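Local coordinates for protein pyoverdine synthetase F (Pseudomonas aeruginosa PAO1, PDB 6CUL) that is named a pyoverdine synthetase, has an alpha/beta fold built around a mixed, Rossmann-like sheet, and holds a bound ligand in a pocket, at residues Tyr88-Gln93 with Thr98-Leu103; Tyr215-Ser220 with Trp253-Asn258. All blocks are in the same frame, centred on the assembly; numbering follows the deposited sequence.

Contact 1: residues Tyr88-Gln93 with Thr98-Leu103; sequences YPADLQ and TLNDLL
Tyr88 reaches across to both Leu99 and Asn100, and this is the packed end of the contact. Its OH donates to Asn100 OD1 over 2.7 Å, coming from well above the carbonyl plane (69° out of it), while the same OD1 takes a hydrogen bond from Trp86 NE1, so two donors grip one amide oxygen. With CG between the backbone N and the carbonyl carbon (chi1 52°), the tyrosine ring extends to the other segment, and the CD2 methyl of Leu99 sits over one face; the modelled spacing there is doubtfully short. Leu99 CD2 also lies 3.8 Å from Leu92 CD2, the two leucines running side by side, and Leu99 touches Leu37 and Val41 of helix 36-46. Leu103 CD1 adds a looser touch, 4.1 Å from Tyr88 OH.

The backbones join where Leu99 N donates to Leu92 O (2.8 Å, nearly straight at 169°). Beyond it the contact thins: Gln93 and Thr98, both exposed, form a single beta bridge with their CB atoms directed away from the opposite segment. This is a surface loop folded back on itself: a type I beta turn, Pro89 to Leu92, then that bridge, then a short 3-10 segment leading into edge strand 103-105.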
# COMPACT_ATOMS: atom_id res chain seq x y z
N TYR A 88 -0.38 -6.47 12.41
CA TYR A 88 -1.22 -7.60 12.29
C TYR A 88 -0.93 -8.46 13.54
O TYR A 88 -0.02 -8.19 14.26
CB TYR A 88 -0.95 -8.37 10.97
CG TYR A 88 0.48 -8.73 10.73
CD1 TYR A 88 1.10 -9.65 11.48
CD2 TYR A 88 1.20 -8.11 9.77
CE1 TYR A 88 2.39 -9.96 11.27
CE2 TYR A 88 2.49 -8.41 9.56
CZ TYR A 88 3.08 -9.35 10.33
OH TYR A 88 4.37 -9.68 10.14
N PRO A 89 -1.72 -9.47 13.80
CA PRO A 89 -1.31 -10.18 14.99
C PRO A 89 0.02 -10.84 14.80
O PRO A 89 0.10 -11.62 13.93
CB PRO A 89 -2.37 -11.22 15.13
CG PRO A 89 -3.53 -10.67 14.48
CD PRO A 89 -3.05 -9.86 13.36
N ALA A 90 0.93 -10.67 15.71
CA ALA A 90 2.28 -11.22 15.63
C ALA A 90 2.30 -12.71 15.40
O ALA A 90 3.25 -13.22 14.85
CB ALA A 90 3.04 -10.90 16.87
N ASP A 91 1.22 -13.37 15.74
CA ASP A 91 1.12 -14.76 15.49
C ASP A 91 0.54 -15.14 14.09
O ASP A 91 0.39 -16.29 13.84
CB ASP A 91 0.37 -15.39 16.63
CG ASP A 91 -0.99 -14.86 16.77
OD1 ASP A 91 -1.50 -14.51 15.74
OD2 ASP A 91 -1.56 -14.79 17.86
N LEU A 92 0.34 -14.21 13.17
CA LEU A 92 -0.33 -14.57 11.95
C LEU A 92 0.40 -15.61 11.13
O LEU A 92 1.59 -15.57 11.04
CB LEU A 92 -0.59 -13.32 11.11
CG LEU A 92 -1.55 -13.39 9.93
CD1 LEU A 92 -2.79 -14.15 10.33
CD2 LEU A 92 -1.90 -12.02 9.43
N GLN A 93 -0.35 -16.48 10.47
CA GLN A 93 0.22 -17.52 9.61
C GLN A 93 -0.19 -17.36 8.15
O GLN A 93 -1.32 -17.16 7.88
CB GLN A 93 -0.26 -18.89 10.03
CG GLN A 93 -0.62 -19.04 11.49
CD GLN A 93 -1.90 -18.34 11.88
OE1 GLN A 93 -2.32 -17.38 11.23
NE2 GLN A 93 -2.51 -18.80 12.94
N THR A 98 4.95 -18.74 9.25
CA THR A 98 4.76 -17.69 10.22
C THR A 98 4.89 -16.42 9.42
O THR A 98 5.84 -16.28 8.75
CB THR A 98 5.86 -17.76 11.27
OG1 THR A 98 5.83 -19.01 11.91
CG2 THR A 98 5.70 -16.76 12.24
N LEU A 99 3.94 -15.50 9.48
CA LEU A 99 4.03 -14.31 8.65
C LEU A 99 5.21 -13.43 8.96
O LEU A 99 5.81 -12.91 8.05
CB LEU A 99 2.76 -13.51 8.65
CG LEU A 99 2.81 -12.19 7.97
CD1 LEU A 99 2.56 -12.24 6.49
CD2 LEU A 99 1.75 -11.35 8.54
N ASN A 100 5.49 -13.31 10.24
CA ASN A 100 6.64 -12.51 10.73
C ASN A 100 7.99 -12.99 10.24
O ASN A 100 8.86 -12.21 10.00
CB ASN A 100 6.61 -12.39 12.22
CG ASN A 100 5.56 -11.46 12.66
OD1 ASN A 100 5.68 -10.31 12.43
ND2 ASN A 100 4.50 -11.97 13.25
N ASP A 101 8.11 -14.26 10.00
CA ASP A 101 9.27 -14.81 9.44
C ASP A 101 9.49 -14.29 8.03
O ASP A 101 10.52 -14.46 7.58
CB ASP A 101 9.22 -16.31 9.47
CG ASP A 101 9.03 -16.88 10.86
OD1 ASP A 101 9.10 -16.23 11.87
OD2 ASP A 101 8.77 -18.03 10.93
N LEU A 102 8.54 -13.73 7.35
CA LEU A 102 8.83 -13.21 6.02
C LEU A 102 9.24 -11.75 5.90
O LEU A 102 9.42 -11.33 4.84
CB LEU A 102 7.67 -13.45 5.08
CG LEU A 102 7.14 -14.83 4.89
CD1 LEU A 102 5.76 -14.77 4.31
CD2 LEU A 102 8.06 -15.62 4.02
N LEU A 103 9.36 -11.03 6.96
CA LEU A 103 9.75 -9.67 6.87
C LEU A 103 11.19 -9.48 6.38
O LEU A 103 12.07 -10.17 6.87
CB LEU A 103 9.61 -9.07 8.24
CG LEU A 103 8.19 -8.86 8.73
CD1 LEU A 103 8.19 -8.17 10.06
CD2 LEU A 103 7.44 -8.06 7.73

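Contact 2: residues Tyr215-Ser220 with Trp253-Asn258; sequences YWTGAS and WNNFNN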
# COMPACT_ATOMS: atom_id res chain seq x y z
N TYR A 215 -19.81 11.02 -4.64
CA TYR A 215 -19.99 10.15 -3.53
C TYR A 215 -19.44 8.72 -3.65
O TYR A 215 -19.95 7.86 -3.05
CB TYR A 215 -21.47 10.07 -3.23
CG TYR A 215 -22.14 11.38 -3.00
CD1 TYR A 215 -22.08 11.98 -1.78
CD2 TYR A 215 -22.80 12.01 -4.00
CE1 TYR A 215 -22.66 13.18 -1.55
CE2 TYR A 215 -23.40 13.22 -3.80
CZ TYR A 215 -23.33 13.80 -2.56
OH TYR A 215 -23.92 15.00 -2.35
N TRP A 216 -18.45 8.47 -4.45
CA TRP A 216 -17.92 7.15 -4.53
C TRP A 216 -16.42 7.18 -4.71
O TRP A 216 -15.89 8.06 -5.27
CB TRP A 216 -18.51 6.37 -5.70
CG TRP A 216 -19.96 6.20 -5.70
CD1 TRP A 216 -20.86 6.95 -6.34
CD2 TRP A 216 -20.68 5.19 -5.06
NE1 TRP A 216 -22.09 6.50 -6.14
CE2 TRP A 216 -22.01 5.40 -5.34
CE3 TRP A 216 -20.33 4.12 -4.26
CZ2 TRP A 216 -23.01 4.59 -4.84
CZ3 TRP A 216 -21.32 3.33 -3.76
CH2 TRP A 216 -22.64 3.56 -4.05
N THR A 217 -15.76 6.18 -4.19
CA THR A 217 -14.36 5.97 -4.39
C THR A 217 -14.07 4.51 -4.57
O THR A 217 -14.92 3.71 -4.40
CB THR A 217 -13.45 6.60 -3.34
OG1 THR A 217 -12.13 6.34 -3.72
CG2 THR A 217 -13.71 6.05 -1.97
N GLY A 218 -12.87 4.20 -4.97
CA GLY A 218 -12.46 2.85 -5.22
C GLY A 218 -11.02 2.61 -5.04
O GLY A 218 -10.40 3.33 -4.40
N ALA A 219 -10.53 1.51 -5.56
CA ALA A 219 -9.15 1.15 -5.49
C ALA A 219 -8.60 0.59 -6.79
O ALA A 219 -9.24 -0.25 -7.38
CB ALA A 219 -8.96 0.17 -4.41
N SER A 220 -7.40 0.98 -7.17
CA SER A 220 -6.77 0.49 -8.40
C SER A 220 -5.57 -0.45 -8.31
O SER A 220 -4.68 -0.17 -7.59
CB SER A 220 -6.28 1.61 -9.23
OG SER A 220 -7.36 2.15 -9.89
N TRP A 253 -11.25 2.79 5.99
CA TRP A 253 -11.74 1.49 6.28
C TRP A 253 -12.74 1.08 5.19
O TRP A 253 -12.54 0.14 4.59
CB TRP A 253 -12.39 1.49 7.68
CG TRP A 253 -12.64 0.17 8.31
CD1 TRP A 253 -11.85 -0.49 9.15
CD2 TRP A 253 -13.77 -0.65 8.11
NE1 TRP A 253 -12.39 -1.64 9.49
CE2 TRP A 253 -13.58 -1.77 8.86
CE3 TRP A 253 -14.93 -0.53 7.36
CZ2 TRP A 253 -14.51 -2.79 8.88
CZ3 TRP A 253 -15.80 -1.51 7.37
CH2 TRP A 253 -15.61 -2.64 8.12
N ASN A 254 -13.72 1.85 4.88
CA ASN A 254 -14.62 1.42 3.88
C ASN A 254 -14.01 1.16 2.49
O ASN A 254 -14.36 0.23 1.85
CB ASN A 254 -15.70 2.42 3.77
CG ASN A 254 -16.62 2.37 4.93
OD1 ASN A 254 -16.57 1.51 5.72
ND2 ASN A 254 -17.47 3.32 5.00
N ASN A 255 -13.14 2.01 2.01
CA ASN A 255 -12.49 1.75 0.77
C ASN A 255 -11.60 0.51 0.89
O ASN A 255 -11.51 -0.22 -0.01
CB ASN A 255 -11.76 2.95 0.24
CG ASN A 255 -11.60 2.90 -1.24
OD1 ASN A 255 -12.51 2.59 -1.95
ND2 ASN A 255 -10.43 3.17 -1.69
N PHE A 256 -10.92 0.34 2.01
CA PHE A 256 -10.14 -0.85 2.23
C PHE A 256 -11.07 -2.01 2.23
O PHE A 256 -10.73 -2.96 1.65
CB PHE A 256 -9.55 -0.93 3.60
CG PHE A 256 -8.15 -0.51 3.71
CD1 PHE A 256 -7.57 0.31 2.83
CD2 PHE A 256 -7.42 -0.88 4.83
CE1 PHE A 256 -6.28 0.72 3.02
CE2 PHE A 256 -6.15 -0.48 5.02
CZ PHE A 256 -5.58 0.31 4.12
N ASN A 257 -12.19 -1.97 2.94
CA ASN A 257 -13.16 -3.05 2.96
C ASN A 257 -14.16 -3.13 1.75
O ASN A 257 -14.52 -4.18 1.36
CB ASN A 257 -13.77 -3.20 4.37
CG ASN A 257 -12.70 -3.48 5.50
OD1 ASN A 257 -12.56 -4.57 5.97
ND2 ASN A 257 -12.04 -2.51 5.92
N ASN A 258 -14.62 -2.01 1.19
CA ASN A 258 -15.53 -2.03 0.03
C ASN A 258 -14.90 -2.19 -1.33
O ASN A 258 -15.45 -2.77 -2.16
CB ASN A 258 -16.43 -0.80 0.00
CG ASN A 258 -17.83 -1.08 0.49
OD1 ASN A 258 -18.12 -2.14 0.98
ND2 ASN A 258 -18.70 -0.12 0.35
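Asn255 meets Gly218 where helix 248-271 packs against strand 216-223, a helix-on-sheet layer of the alpha/beta fold. The local axes come within 7.9 Å and cross at -57°, with 141 Å² buried between the two segments.

Hydrogen bonding across the interface rests on one side chain. With CG swung away from its backbone N (chi1 -155°), Asn255 points its amide at the strand, and ND2 donates to Gly218 O at 2.7 Å. The oxygen lies almost in the amide plane of Asn255, yet the nitrogen stands above the carbonyl plane of Gly218, 57° out of it. The other half of the amide is satisfied too: OD1 is hydrogen-bonded to Thr240 OG1 on the neighbouring strand 233-241, so the helix is tied to two strands through this buried amide.

Van der Waals contacts fill in around it. Thr217 crosses Asn255 at about a right angle, its CG2 methyl 3.7 Å from OD1, and Gly218, bare of a side chain, brings its CA to 3.3 Å from the same oxygen. Ala219 CB touches only loosely, 4.3 Å from Asn255 ND2. Leu251 and Leu260 of the helix carry the apolar packing onward against Thr217 and Ala219.

Within the helix, Trp253 O accepts from both Asn257 N and Asn257 ND2, the latter 3.3 Å above the plane of the Trp253 ring, over its centre.

Overall arrangement
Contact 1 closes before contact 2 opens along the chain, and the two stand apart, centres 26 Å from each other and nearest atoms about 11 Å, without touching. What they share is the seven-stranded mixed sheet. The loop of residues 88-103 feeds strand 103-105 at one edge, whereas contact 2 lies in the antiparallel part at the other end, strand 216-223 being next to the outermost strand 233-241. In sequence, contact 1 falls between two groups of residues lining the pocket of the bound ligand, one starting at Pro67 and ending at Asp75, the other running from Thr109 to Pro114; contact 2 fastens the long C-terminal helix to the sheet. Contact 1 is thus a surface contact at one edge of the sheet and contact 2 a buried one near the other.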